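Local coordinates for protein TSSL (Francisella novicida, PDB 4ACK) that forms the cytoplasmic domain of TssL (DotU), a conserved type VI secretion protein that probably helps the apparatus transport effector proteins and so contributes to virulence, at residues A[40-43]-A[44-48]. Sequence-based numbering, arbitrary orientation.
Sequences KSIF and FLQEE
Four successive i to i+4 hydrogen bonds join the turns, the backbone N-H groups of Phe-44, Leu-45, Gln-46 and Glu-47 donating to the carbonyls of Lys-40, Ser-41, Ile-42 and Phe-43, the shortest being 2.8 Å from Gln-46 N to Ile-42 O. On the exposed side, Phe-43 holds CG anti to its backbone N (chi1 -180°), which leans the ring outward and slightly toward the next turn, where the extended Glu-47 brings OE1 to 3.9 Å from Phe-43 CE1. The charged carboxylate suits this exposed side; the ring merely lies obliquely beside it, the planes 68° apart. Phe-44 swings the other way (chi1 -71°) and lays its CD2 3.2 Å from Lys-40 O, one turn back. Toward the core, Ile-42 CG2 rests 4.0 Å from Gln-46 OE1. The extended Gln-46 chain gives this face an amide that reaches the neighbouring helix, its NE2 hydrogen-bonding Tyr-94 OH. Branched, apolar Ile-42 and Leu-45 are buried against Val-62 of helix 55-79, while Ile-42 also meets Ile-13 of helix 4-20. With Lys-40 and Glu-47 outward, and Phe-43 and Phe-44 as exposed apolar exceptions, this marks an amphipathic alpha-helix on the surface of the all-helical DotU fold.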
loop_
_atom_site.group_PDB
_atom_site.type_symbol
_atom_site.label_atom_id
_atom_site.label_comp_id
_atom_site.label_asym_id
_atom_site.label_seq_id
_atom_site.Cartn_x
_atom_site.Cartn_y
_atom_site.Cartn_z
ATOM N N LYS A 40 7.433 -9.452 8.004
ATOM C CA LYS A 40 6.732 -10.429 8.823
ATOM C C LYS A 40 5.212 -10.225 8.745
ATOM O O LYS A 40 4.476 -11.189 8.551
ATOM C CB LYS A 40 7.231 -10.399 10.266
ATOM C CG LYS A 40 8.588 -11.053 10.421
ATOM C CD LYS A 40 9.181 -10.745 11.778
ATOM C CE LYS A 40 8.257 -11.241 12.871
ATOM N NZ LYS A 40 8.463 -10.469 14.124
ATOM N N SER A 41 4.750 -8.999 8.916
ATOM C CA SER A 41 3.346 -8.674 8.745
ATOM C C SER A 41 2.775 -9.015 7.326
ATOM O O SER A 41 1.654 -9.484 7.207
ATOM C CB SER A 41 3.141 -7.206 9.042
ATOM O OG SER A 41 3.140 -7.030 10.431
ATOM N N ILE A 42 3.576 -8.814 6.290
ATOM C CA ILE A 42 3.177 -9.154 4.935
ATOM C C ILE A 42 3.014 -10.658 4.776
ATOM O O ILE A 42 2.003 -11.096 4.210
ATOM C CB ILE A 42 4.129 -8.583 3.846
ATOM C CG1 ILE A 42 4.175 -7.049 3.907
ATOM C CG2 ILE A 42 3.764 -9.085 2.400
ATOM C CD1 ILE A 42 2.846 -6.372 3.751
ATOM N N PHE A 43 3.973 -11.429 5.279
ATOM C CA PHE A 43 3.865 -12.892 5.279
ATOM C C PHE A 43 2.538 -13.442 5.853
ATOM O O PHE A 43 1.895 -14.296 5.203
ATOM C CB PHE A 43 5.001 -13.588 6.003
ATOM C CG PHE A 43 4.865 -15.098 5.981
ATOM C CD1 PHE A 43 4.077 -15.763 6.929
ATOM C CD2 PHE A 43 5.452 -15.851 4.943
ATOM C CE1 PHE A 43 3.902 -17.163 6.874
ATOM C CE2 PHE A 43 5.290 -17.281 4.881
ATOM C CZ PHE A 43 4.524 -17.923 5.850
ATOM N N PHE A 44 2.159 -12.950 7.042
ATOM C CA PHE A 44 0.891 -13.274 7.693
ATOM C C PHE A 44 -0.318 -12.722 6.905
ATOM O O PHE A 44 -1.391 -13.342 6.870
ATOM C CB PHE A 44 0.845 -12.741 9.166
ATOM C CG PHE A 44 1.765 -13.488 10.182
ATOM C CD1 PHE A 44 1.452 -14.789 10.639
ATOM C CD2 PHE A 44 2.911 -12.855 10.733
ATOM C CE1 PHE A 44 2.292 -15.468 11.592
ATOM C CE2 PHE A 44 3.759 -13.522 11.673
ATOM C CZ PHE A 44 3.438 -14.831 12.104
ATOM N N LEU A 45 -0.204 -11.515 6.361
ATOM C CA LEU A 45 -1.285 -10.956 5.549
ATOM C C LEU A 45 -1.481 -11.883 4.334
ATOM O O LEU A 45 -2.548 -12.308 4.102
ATOM C CB LEU A 45 -1.053 -9.502 5.108
ATOM C CG LEU A 45 -2.160 -8.780 4.289
ATOM C CD1 LEU A 45 -3.646 -8.829 4.927
ATOM C CD2 LEU A 45 -1.721 -7.292 4.013
ATOM N N GLN A 46 -0.448 -12.205 3.589
ATOM C CA GLN A 46 -0.646 -13.031 2.452
ATOM C C GLN A 46 -1.225 -14.397 2.857
ATOM O O GLN A 46 -2.297 -14.776 2.420
ATOM C CB GLN A 46 0.638 -13.173 1.690
ATOM C CG GLN A 46 1.054 -11.872 0.930
ATOM C CD GLN A 46 2.358 -12.085 0.182
ATOM O OE1 GLN A 46 3.290 -12.646 0.745
ATOM N NE2 GLN A 46 2.412 -11.700 -1.105
ATOM N N GLU A 47 -0.533 -15.108 3.722
ATOM C CA GLU A 47 -1.021 -16.404 4.175
ATOM C C GLU A 47 -2.522 -16.353 4.544
ATOM O O GLU A 47 -3.308 -17.191 4.125
ATOM C CB GLU A 47 -0.146 -16.914 5.344
ATOM C CG GLU A 47 -0.897 -17.874 6.280
ATOM C CD GLU A 47 -0.030 -18.454 7.374
ATOM O OE1 GLU A 47 0.728 -19.420 7.079
ATOM O OE2 GLU A 47 -0.108 -17.945 8.519
ATOM N N GLU A 48 -2.936 -15.341 5.272
ATOM C CA GLU A 48 -4.333 -15.275 5.700
ATOM C C GLU A 48 -5.265 -15.004 4.524
ATOM O O GLU A 48 -6.288 -15.702 4.351
ATOM C CB GLU A 48 -4.496 -14.232 6.797
ATOM C CG GLU A 48 -5.745 -14.292 7.554
ATOM C CD GLU A 48 -5.781 -15.456 8.630
ATOM O OE1 GLU A 48 -4.749 -16.159 8.862
ATOM O OE2 GLU A 48 -6.869 -15.613 9.218
#